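Local coordinates for Acarbose/maltose binding protein GacH (Streptomyces glaucescens, PDB 3K01) that serves as the extracellular solute receptor of an ABC transporter, binding acarbose and an acarbose homolog and probably maltose, at residues L143-N148 with V254-N259; G181-G186 with N243-A248; P85-T90 with W298-Y303. All coordinates share one frame; numbering follows the deposited sequence. Where two conformers were deposited one is given.

How the interactions relate
Interactions 1 and 2 lie side by side, with centres about 9 Å apart, and are joined directly: M256 of interaction 1 and Y183 of interaction 2 share a backbone hydrogen bond, M256 O to Y183 N, 2.9 Å, so strand 254-259 is flanked by 143-148 on one side and by 181-186 on the other. Interaction 3 stands apart, its centre about 33 Å from that of interaction 1 and 34 Å from that of interaction 2, beyond the centre of the chain. Strands 132-148 and 293-302 pair with each other and link the two regions. This fits the two-lobed fold of bacterial solute-binding proteins, in which sugars are held in the cleft between lobes.

Interaction 1: L143-N148 with V254-N259; sequences LALFYN and VAMMVN
F146 and M257 face each other as a hydrogen-bonded pair of two antiparallel strands, with F146 N to M257 O at 2.8 Å and M257 N to F146 O at 3.1 Å. A144 and N259 form the next hydrogen-bonded pair, two residues along, and N148 N closes the ladder on A255 O at 2.8 Å before its helix begins.

Aromatic contacts occupy the face that carries A144, F146, M257 and N259. N259 sets its CB over one face of the F146 ring, 4.0 Å from the centroid, a CH-pi contact. M257 has CG between its backbone N and carbonyl carbon (chi1 66°), then runs extended, bringing CE obliquely to F146 CD1 at 3.6 Å, an apolar contact; M257 SD, oblique and 5.4 Å from the F146 centroid, makes the Met-aromatic one. A long, flexible thioether suits this ring. A weak bond from N259 ND2 to M257 SD links these two side chains of the same face.

Apolar contacts mark the face of L145, Y147, M256 and V258, where L145 CD1 lies 4.1 Å from M256 CB and beside V258 CG2.

Strand 279-283 pairs with the far edge of 143-148, while helices 241-251 and 264-268 close over M257 and F146.

Interaction 2: G181-G186 with N243-A248; sequences GLYLRG and NNMQNA
The phenol oxygen OH of Y183 rests 3.3 Å from CB of N244 and makes its hydrogen bond with D237 OD2, just ahead of the helix. The motif is a beta-alpha-beta crossover: helix 241-251 connects strand 234-235 to strand 254-259 and passes over strand 180-183, which is parallel to both and lies between them. Through Y183 this middle strand meets the helix.

With CG anti to the backbone N (chi1 -172°), its ring projects from the strand and lies against the helix backbone. M245 CA sits over the centre of one ring face, 3.6 Å from the centroid and 10° off the normal, in a close CH-pi contact. M245 CB comes to 3.4 Å from Y183 CD2, and the methyl of A248, a turn further on, meets Y183 CD1 obliquely at 3.8 Å. A small alanine lets the broad ring come close here, while the OH reaches past M245 toward N244 and D237.

M245 SD continues obliquely past the ring as a Met-aromatic contact, 5.1 Å from the centroid. R185 NE forms a salt bridge with D187 OD1, and a bend at chi3 of M245 turns CE to 3.9 Å from R185 CD and equally near R185 NH1.

Interaction 3: P85-T90 with W298-Y303; sequences PDVMRT and WNLSVY
W298 opens the segment by receiving the guanidinium of R89 flat on its indole, planes 5° apart. R89 CZ lies 3.7 Å from the centroid of the five-membered ring, a cation-pi stack. R89 runs extended from CG to NE, its CD crossing above W298 CE3. The strands run antiparallel, and each has another partner: 87-91 pairs in parallel with 28-34, 293-302 with 132-148. N299 follows with two backbone bonds to T90: T90 N to N299 O spans 2.8 Å and is almost straight (177°), although the donor stands above the carbonyl plane.

L300, a non-hydrogen-bonded partner of R89, turns to the face of V87, R89 and V302 and brings CD2 loosely to V87 CG1 at 4.4 Å. S301 makes the next backbone pair, M88 N reaching S301 O at 2.8 Å. In one of two conformers its OG bonds Y134 O, a link that is therefore uncertain. V302 faces V87. Y303 N bonds D86 O at 2.9 Å, while Y303 CB crowds P85 O at 3.0 Å, a buried carbonyl without a polar partner in the model.

The stack leaves the guanidinium rim available: NE bonds Q138 OE1 and NH1 bonds T35 OG1, while D34 OD1 is only a long, weak ion-pair partner of NE. Indole and neutral acceptors together fix the plane of R89 and probably share in accommodating its buried charge.

Interaction 1: L143-N148 with V254-N259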
loop_
_atom_site.group_PDB
_atom_site.type_symbol
_atom_site.label_atom_id
_atom_site.label_comp_id
_atom_site.label_asym_id
_atom_site.label_seq_id
_atom_site.Cartn_x
_atom_site.Cartn_y
_atom_site.Cartn_z
ATOM N N LEU A 143 5.009 -1.635 -2.989
ATOM C CA LEU A 143 5.530 -1.903 -4.334
ATOM C C LEU A 143 6.902 -2.536 -4.236
ATOM O O LEU A 143 7.624 -2.330 -3.266
ATOM C CB LEU A 143 5.637 -0.589 -5.121
ATOM C CG LEU A 143 4.337 0.131 -5.428
ATOM C CD1 LEU A 143 4.579 1.454 -6.191
ATOM C CD2 LEU A 143 3.363 -0.758 -6.229
ATOM N N ALA A 144 7.257 -3.289 -5.288
ATOM C CA ALA A 144 8.490 -4.059 -5.321
ATOM C C ALA A 144 8.967 -4.163 -6.759
ATOM O O ALA A 144 8.180 -3.973 -7.682
ATOM C CB ALA A 144 8.251 -5.467 -4.741
ATOM N N LEU A 145 10.255 -4.456 -6.929
ATOM C CA LEU A 145 10.805 -4.673 -8.269
ATOM C C LEU A 145 10.611 -6.142 -8.677
ATOM O O LEU A 145 11.216 -7.038 -8.087
ATOM C CB LEU A 145 12.281 -4.329 -8.248
ATOM C CG LEU A 145 12.982 -4.395 -9.615
ATOM C CD1 LEU A 145 12.504 -3.330 -10.560
ATOM C CD2 LEU A 145 14.491 -4.318 -9.390
ATOM N N PHE A 146 9.756 -6.368 -9.664
ATOM C CA PHE A 146 9.586 -7.697 -10.265
ATOM C C PHE A 146 10.633 -7.862 -11.365
ATOM O O PHE A 146 10.916 -6.925 -12.117
ATOM C CB PHE A 146 8.226 -7.812 -10.951
ATOM C CG PHE A 146 7.037 -7.942 -10.038
ATOM C CD1 PHE A 146 6.035 -8.829 -10.375
ATOM C CD2 PHE A 146 6.849 -7.151 -8.898
ATOM C CE1 PHE A 146 4.879 -8.965 -9.617
ATOM C CE2 PHE A 146 5.696 -7.294 -8.116
ATOM C CZ PHE A 146 4.719 -8.221 -8.482
ATOM N N TYR A 147 11.205 -9.050 -11.493
ATOM C CA TYR A 147 12.189 -9.281 -12.540
ATOM C C TYR A 147 12.035 -10.672 -13.147
ATOM O O TYR A 147 11.631 -11.637 -12.495
ATOM C CB TYR A 147 13.634 -9.031 -12.059
ATOM C CG TYR A 147 14.097 -9.846 -10.886
ATOM C CD1 TYR A 147 13.828 -9.436 -9.577
ATOM C CD2 TYR A 147 14.849 -11.015 -11.088
ATOM C CE1 TYR A 147 14.276 -10.176 -8.502
ATOM C CE2 TYR A 147 15.288 -11.744 -10.024
ATOM C CZ TYR A 147 15.002 -11.315 -8.743
ATOM O OH TYR A 147 15.436 -12.050 -7.647
ATOM N N ASN A 148 12.368 -10.746 -14.432
ATOM C CA ASN A 148 12.402 -11.977 -15.204
ATOM C C ASN A 148 13.770 -12.610 -14.986
ATOM O O ASN A 148 14.797 -12.105 -15.451
ATOM C CB ASN A 148 12.174 -11.610 -16.676
ATOM C CG ASN A 148 12.075 -12.816 -17.604
ATOM O OD1 ASN A 148 11.232 -12.826 -18.561
ATOM N ND2 ASN A 148 12.936 -13.780 -17.406
ATOM N N VAL A 254 9.873 -6.106 -21.577
ATOM C CA VAL A 254 10.790 -5.609 -20.543
ATOM C C VAL A 254 11.195 -6.760 -19.624
ATOM O O VAL A 254 10.464 -7.763 -19.523
ATOM C CB VAL A 254 10.174 -4.474 -19.671
ATOM C CG1 VAL A 254 9.802 -3.299 -20.549
ATOM C CG2 VAL A 254 8.966 -4.959 -18.894
ATOM N N ALA A 255 12.306 -6.570 -18.919
ATOM C CA ALA A 255 12.766 -7.557 -17.958
ATOM C C ALA A 255 12.326 -7.289 -16.527
ATOM O O ALA A 255 12.439 -8.180 -15.662
ATOM C CB ALA A 255 14.281 -7.644 -18.003
ATOM N N MET A 256 11.869 -6.062 -16.257
ATOM C CA MET A 256 11.564 -5.602 -14.890
ATOM C C MET A 256 10.376 -4.688 -14.906
ATOM O O MET A 256 10.156 -3.978 -15.879
ATOM C CB MET A 256 12.763 -4.841 -14.315
ATOM C CG MET A 256 14.004 -5.717 -14.160
ATOM S SD MET A 256 15.442 -4.868 -13.470
ATOM C CE MET A 256 16.054 -4.054 -14.970
ATOM N N MET A 257 9.651 -4.646 -13.790
ATOM C CA MET A 257 8.590 -3.634 -13.592
ATOM C C MET A 257 8.507 -3.455 -12.089
ATOM O O MET A 257 9.025 -4.253 -11.329
ATOM C CB MET A 257 7.234 -4.071 -14.140
ATOM C CG MET A 257 6.642 -5.257 -13.402
ATOM S SD MET A 257 4.935 -5.581 -13.936
ATOM C CE MET A 257 4.538 -7.111 -13.109
ATOM N N VAL A 258 7.847 -2.389 -11.649
ATOM C CA VAL A 258 7.537 -2.227 -10.227
ATOM C C VAL A 258 6.051 -2.507 -10.040
ATOM O O VAL A 258 5.223 -2.062 -10.833
ATOM C CB VAL A 258 7.896 -0.818 -9.779
ATOM C CG1 VAL A 258 7.379 -0.519 -8.362
ATOM C CG2 VAL A 258 9.387 -0.631 -9.866
ATOM N N ASN A 259 5.712 -3.291 -9.024
ATOM C CA ASN A 259 4.319 -3.676 -8.858
ATOM C C ASN A 259 4.084 -4.220 -7.471
ATOM O O ASN A 259 5.036 -4.320 -6.670
ATOM C CB ASN A 259 3.908 -4.675 -9.952
ATOM C CG ASN A 259 2.503 -4.439 -10.442
ATOM O OD1 ASN A 259 1.626 -4.004 -9.685
ATOM N ND2 ASN A 259 2.279 -4.690 -11.731
#

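Interaction 2: G181-G186 with N243-A248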
loop_
_atom_site.group_PDB
_atom_site.type_symbol
_atom_site.label_atom_id
_atom_site.label_comp_id
_atom_site.label_asym_id
_atom_site.label_seq_id
_atom_site.Cartn_x
_atom_site.Cartn_y
_atom_site.Cartn_z
ATOM N N GLY A 181 15.100 -2.806 -20.270
ATOM C CA GLY A 181 15.244 -3.151 -18.845
ATOM C C GLY A 181 13.965 -3.079 -18.037
ATOM O O GLY A 181 13.596 -4.052 -17.382
ATOM N N LEU A 182 13.304 -1.920 -18.087
ATOM C CA LEU A 182 12.241 -1.612 -17.138
ATOM C C LEU A 182 11.009 -1.080 -17.838
ATOM O O LEU A 182 11.103 -0.236 -18.740
ATOM C CB LEU A 182 12.764 -0.530 -16.179
ATOM C CG LEU A 182 11.820 0.008 -15.097
ATOM C CD1 LEU A 182 11.415 -1.073 -14.084
ATOM C CD2 LEU A 182 12.375 1.217 -14.373
ATOM N N TYR A 183 9.827 -1.503 -17.384
ATOM C CA TYR A 183 8.605 -0.755 -17.687
ATOM C C TYR A 183 8.361 0.202 -16.555
ATOM O O TYR A 183 8.200 -0.255 -15.431
ATOM C CB TYR A 183 7.376 -1.658 -17.886
ATOM C CG TYR A 183 6.216 -0.839 -18.389
ATOM C CD1 TYR A 183 5.960 -0.746 -19.749
ATOM C CD2 TYR A 183 5.439 -0.081 -17.528
ATOM C CE1 TYR A 183 4.933 0.062 -20.239
ATOM C CE2 TYR A 183 4.395 0.711 -18.011
ATOM C CZ TYR A 183 4.164 0.766 -19.339
ATOM O OH TYR A 183 3.143 1.579 -19.780
ATOM N N LEU A 184 8.405 1.513 -16.831
ATOM C CA LEU A 184 8.214 2.535 -15.808
ATOM C C LEU A 184 6.773 2.981 -15.930
ATOM O O LEU A 184 6.368 3.523 -16.972
ATOM C CB LEU A 184 9.196 3.684 -16.055
ATOM C CG LEU A 184 9.130 4.830 -15.028
ATOM C CD1 LEU A 184 10.483 5.427 -14.827
ATOM C CD2 LEU A 184 8.163 5.922 -15.457
ATOM N N ARG A 185 5.969 2.731 -14.901
ATOM C CA ARG A 185 4.564 3.111 -14.945
ATOM C C ARG A 185 4.450 4.631 -14.910
ATOM O O ARG A 185 4.863 5.253 -13.929
ATOM C CB ARG A 185 3.820 2.501 -13.756
ATOM C CG ARG A 185 2.371 2.933 -13.594
ATOM C CD ARG A 185 1.504 2.007 -14.370
ATOM N NE ARG A 185 0.042 2.234 -14.248
ATOM C CZ ARG A 185 -0.754 1.726 -13.316
ATOM N NH1 ARG A 185 -0.280 0.953 -12.349
ATOM N NH2 ARG A 185 -2.057 1.987 -13.373
ATOM N N GLY A 186 3.869 5.214 -15.955
ATOM C CA GLY A 186 3.886 6.669 -16.072
ATOM C C GLY A 186 2.576 7.365 -15.806
ATOM O O GLY A 186 2.550 8.592 -15.844
ATOM N N ASN A 243 -2.418 -2.158 -18.122
ATOM C CA ASN A 243 -2.354 -3.194 -19.144
ATOM C C ASN A 243 -1.065 -3.141 -19.897
ATOM O O ASN A 243 -0.475 -4.179 -20.213
ATOM C CB ASN A 243 -3.532 -3.099 -20.111
ATOM C CG ASN A 243 -4.837 -3.525 -19.499
ATOM O OD1 ASN A 243 -5.854 -2.836 -19.648
ATOM N ND2 ASN A 243 -4.840 -4.657 -18.844
ATOM N N ASN A 244 -0.588 -1.950 -20.212
ATOM C CA ASN A 244 0.655 -1.859 -20.953
ATOM C C ASN A 244 1.823 -2.450 -20.142
ATOM O O ASN A 244 2.680 -3.164 -20.678
ATOM C CB ASN A 244 0.961 -0.399 -21.353
ATOM C CG ASN A 244 0.170 0.071 -22.566
ATOM O OD1 ASN A 244 -0.349 1.205 -22.597
ATOM N ND2 ASN A 244 0.074 -0.763 -23.556
ATOM N N MET A 245 1.860 -2.149 -18.856
ATOM C CA MET A 245 2.919 -2.661 -18.007
ATOM C C MET A 245 2.837 -4.183 -17.880
ATOM O O MET A 245 3.839 -4.866 -18.096
ATOM C CB MET A 245 2.788 -2.038 -16.629
ATOM C CG MET A 245 3.826 -2.541 -15.665
ATOM S SD MET A 245 3.984 -1.557 -14.181
ATOM C CE MET A 245 2.312 -1.700 -13.558
ATOM N N GLN A 246 1.661 -4.701 -17.560
ATOM C CA GLN A 246 1.497 -6.157 -17.437
ATOM C C GLN A 246 1.821 -6.864 -18.739
ATOM O O GLN A 246 2.535 -7.865 -18.738
ATOM C CB GLN A 246 0.077 -6.526 -16.982
ATOM C CG GLN A 246 -0.269 -6.054 -15.565
ATOM C CD GLN A 246 0.653 -6.651 -14.544
ATOM O OE1 GLN A 246 1.610 -6.013 -14.085
ATOM N NE2 GLN A 246 0.394 -7.897 -14.194
ATOM N N ASN A 247 1.369 -6.326 -19.866
ATOM C CA ASN A 247 1.634 -6.988 -21.137
ATOM C C ASN A 247 3.124 -6.972 -21.440
ATOM O O ASN A 247 3.682 -7.958 -21.948
ATOM C CB ASN A 247 0.866 -6.315 -22.291
ATOM C CG ASN A 247 -0.643 -6.505 -22.186
ATOM O OD1 ASN A 247 -1.122 -7.372 -21.486
ATOM N ND2 ASN A 247 -1.385 -5.645 -22.866
ATOM N N ALA A 248 3.784 -5.851 -21.156
ATOM C CA ALA A 248 5.219 -5.735 -21.420
ATOM C C ALA A 248 5.997 -6.728 -20.566
ATOM O O ALA A 248 6.962 -7.369 -21.061
ATOM C CB ALA A 248 5.715 -4.309 -21.161
#

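Interaction 3: P85-T90 with W298-Y303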
loop_
_atom_site.group_PDB
_atom_site.type_symbol
_atom_site.label_atom_id
_atom_site.label_comp_id
_atom_site.label_asym_id
_atom_site.label_seq_id
_atom_site.Cartn_x
_atom_site.Cartn_y
_atom_site.Cartn_z
ATOM N N PRO A 85 -21.771 0.924 10.088
ATOM C CA PRO A 85 -21.315 -0.298 10.751
ATOM C C PRO A 85 -20.705 0.054 12.093
ATOM O O PRO A 85 -20.349 1.208 12.327
ATOM C CB PRO A 85 -20.247 -0.834 9.790
ATOM C CG PRO A 85 -19.678 0.426 9.175
ATOM C CD PRO A 85 -20.877 1.310 8.977
ATOM N N ASP A 86 -20.576 -0.936 12.972
ATOM C CA ASP A 86 -19.785 -0.747 14.186
ATOM C C ASP A 86 -18.282 -0.744 13.881
ATOM O O ASP A 86 -17.527 0.015 14.484
ATOM C CB ASP A 86 -20.127 -1.816 15.213
ATOM C CG ASP A 86 -21.576 -1.787 15.568
ATOM O OD1 ASP A 86 -21.989 -0.799 16.214
ATOM O OD2 ASP A 86 -22.306 -2.714 15.143
ATOM N N VAL A 87 -17.877 -1.659 12.987
ATOM C CA VAL A 87 -16.483 -1.818 12.648
ATOM C C VAL A 87 -16.335 -1.707 11.134
ATOM O O VAL A 87 -17.070 -2.338 10.379
ATOM C CB VAL A 87 -15.951 -3.166 13.145
ATOM C CG1 VAL A 87 -14.510 -3.405 12.655
ATOM C CG2 VAL A 87 -16.006 -3.221 14.691
ATOM N N MET A 88 -15.363 -0.903 10.721
ATOM C CA MET A 88 -15.149 -0.616 9.287
ATOM C C MET A 88 -13.730 -1.023 8.930
ATOM O O MET A 88 -12.764 -0.561 9.561
ATOM C CB MET A 88 -15.333 0.906 9.086
ATOM C CG MET A 88 -15.101 1.446 7.676
ATOM S SD MET A 88 -16.299 0.718 6.544
ATOM C CE MET A 88 -15.565 1.152 4.953
ATOM N N ARG A 89 -13.592 -1.843 7.884
ATOM C CA ARG A 89 -12.248 -2.098 7.328
ATOM C C ARG A 89 -11.778 -0.817 6.623
ATOM O O ARG A 89 -12.483 -0.294 5.751
ATOM C CB ARG A 89 -12.248 -3.284 6.381
ATOM C CG ARG A 89 -10.874 -3.851 6.208
ATOM C CD ARG A 89 -10.781 -4.730 5.009
ATOM N NE ARG A 89 -9.592 -5.573 4.974
ATOM C CZ ARG A 89 -9.122 -6.127 3.853
ATOM N NH1 ARG A 89 -9.732 -5.897 2.697
ATOM N NH2 ARG A 89 -8.068 -6.918 3.904
ATOM N N THR A 90 -10.599 -0.327 7.012
ATOM C CA THR A 90 -10.156 1.026 6.636
ATOM C C THR A 90 -8.815 0.978 5.938
ATOM O O THR A 90 -7.839 0.488 6.492
ATOM C CB THR A 90 -10.003 1.982 7.864
ATOM O OG1 THR A 90 -9.216 1.353 8.892
ATOM C CG2 THR A 90 -11.362 2.385 8.433
ATOM N N TRP A 298 -4.544 -2.426 4.971
ATOM C CA TRP A 298 -5.844 -2.245 5.618
ATOM C C TRP A 298 -5.678 -2.340 7.108
ATOM O O TRP A 298 -4.880 -3.122 7.606
ATOM C CB TRP A 298 -6.844 -3.334 5.172
ATOM C CG TRP A 298 -7.208 -3.237 3.705
ATOM C CD1 TRP A 298 -6.559 -3.823 2.658
ATOM C CD2 TRP A 298 -8.246 -2.439 3.141
ATOM N NE1 TRP A 298 -7.162 -3.460 1.479
ATOM C CE2 TRP A 298 -8.203 -2.615 1.744
ATOM C CE3 TRP A 298 -9.248 -1.617 3.691
ATOM C CZ2 TRP A 298 -9.106 -1.983 0.879
ATOM C CZ3 TRP A 298 -10.142 -0.985 2.840
ATOM C CH2 TRP A 298 -10.057 -1.165 1.441
ATOM N N ASN A 299 -6.515 -1.558 7.784
ATOM C CA ASN A 299 -6.665 -1.513 9.225
ATOM C C ASN A 299 -8.128 -1.788 9.542
ATOM O O ASN A 299 -8.978 -1.895 8.656
ATOM C CB ASN A 299 -6.226 -0.124 9.718
ATOM C CG ASN A 299 -4.751 0.134 9.478
ATOM O OD1 ASN A 299 -3.948 -0.785 9.438
ATOM N ND2 ASN A 299 -4.387 1.399 9.335
ATOM N N LEU A 300 -8.422 -1.835 10.838
ATOM C CA LEU A 300 -9.803 -1.942 11.330
ATOM C C LEU A 300 -10.080 -0.814 12.292
ATOM O O LEU A 300 -9.281 -0.551 13.193
ATOM C CB LEU A 300 -10.014 -3.258 12.061
ATOM C CG LEU A 300 -9.691 -4.472 11.196
ATOM C CD1 LEU A 300 -8.936 -5.528 12.001
ATOM C CD2 LEU A 300 -10.944 -4.979 10.530
ATOM N N SER A 301 -11.204 -0.141 12.074
ATOM C CA SER A 301 -11.597 0.998 12.893
ATOM C C SER A 301 -13.000 0.811 13.431
ATOM O O SER A 301 -13.792 0.033 12.892
ATOM C CB SER A 301 -11.539 2.267 12.053
ATOM O OG SER A 301 -10.213 2.490 11.621
ATOM N N VAL A 302 -13.303 1.536 14.492
ATOM C CA VAL A 302 -14.598 1.487 15.152
ATOM C C VAL A 302 -15.313 2.799 14.843
ATOM O O VAL A 302 -14.721 3.871 14.968
ATOM C CB VAL A 302 -14.420 1.308 16.664
ATOM C CG1 VAL A 302 -15.776 1.360 17.360
ATOM C CG2 VAL A 302 -13.683 -0.014 16.999
ATOM N N TYR A 303 -16.567 2.703 14.415
ATOM C CA TYR A 303 -17.370 3.883 14.154
ATOM C C TYR A 303 -17.622 4.675 15.429
ATOM O O TYR A 303 -18.014 4.118 16.462
ATOM C CB TYR A 303 -18.661 3.433 13.502
ATOM C CG TYR A 303 -19.756 4.473 13.431
ATOM C CD1 TYR A 303 -19.523 5.753 12.906
ATOM C CD2 TYR A 303 -21.032 4.169 13.884
ATOM C CE1 TYR A 303 -20.549 6.700 12.840
ATOM C CE2 TYR A 303 -22.074 5.118 13.810
ATOM C CZ TYR A 303 -21.810 6.364 13.291
ATOM O OH TYR A 303 -22.821 7.321 13.241
#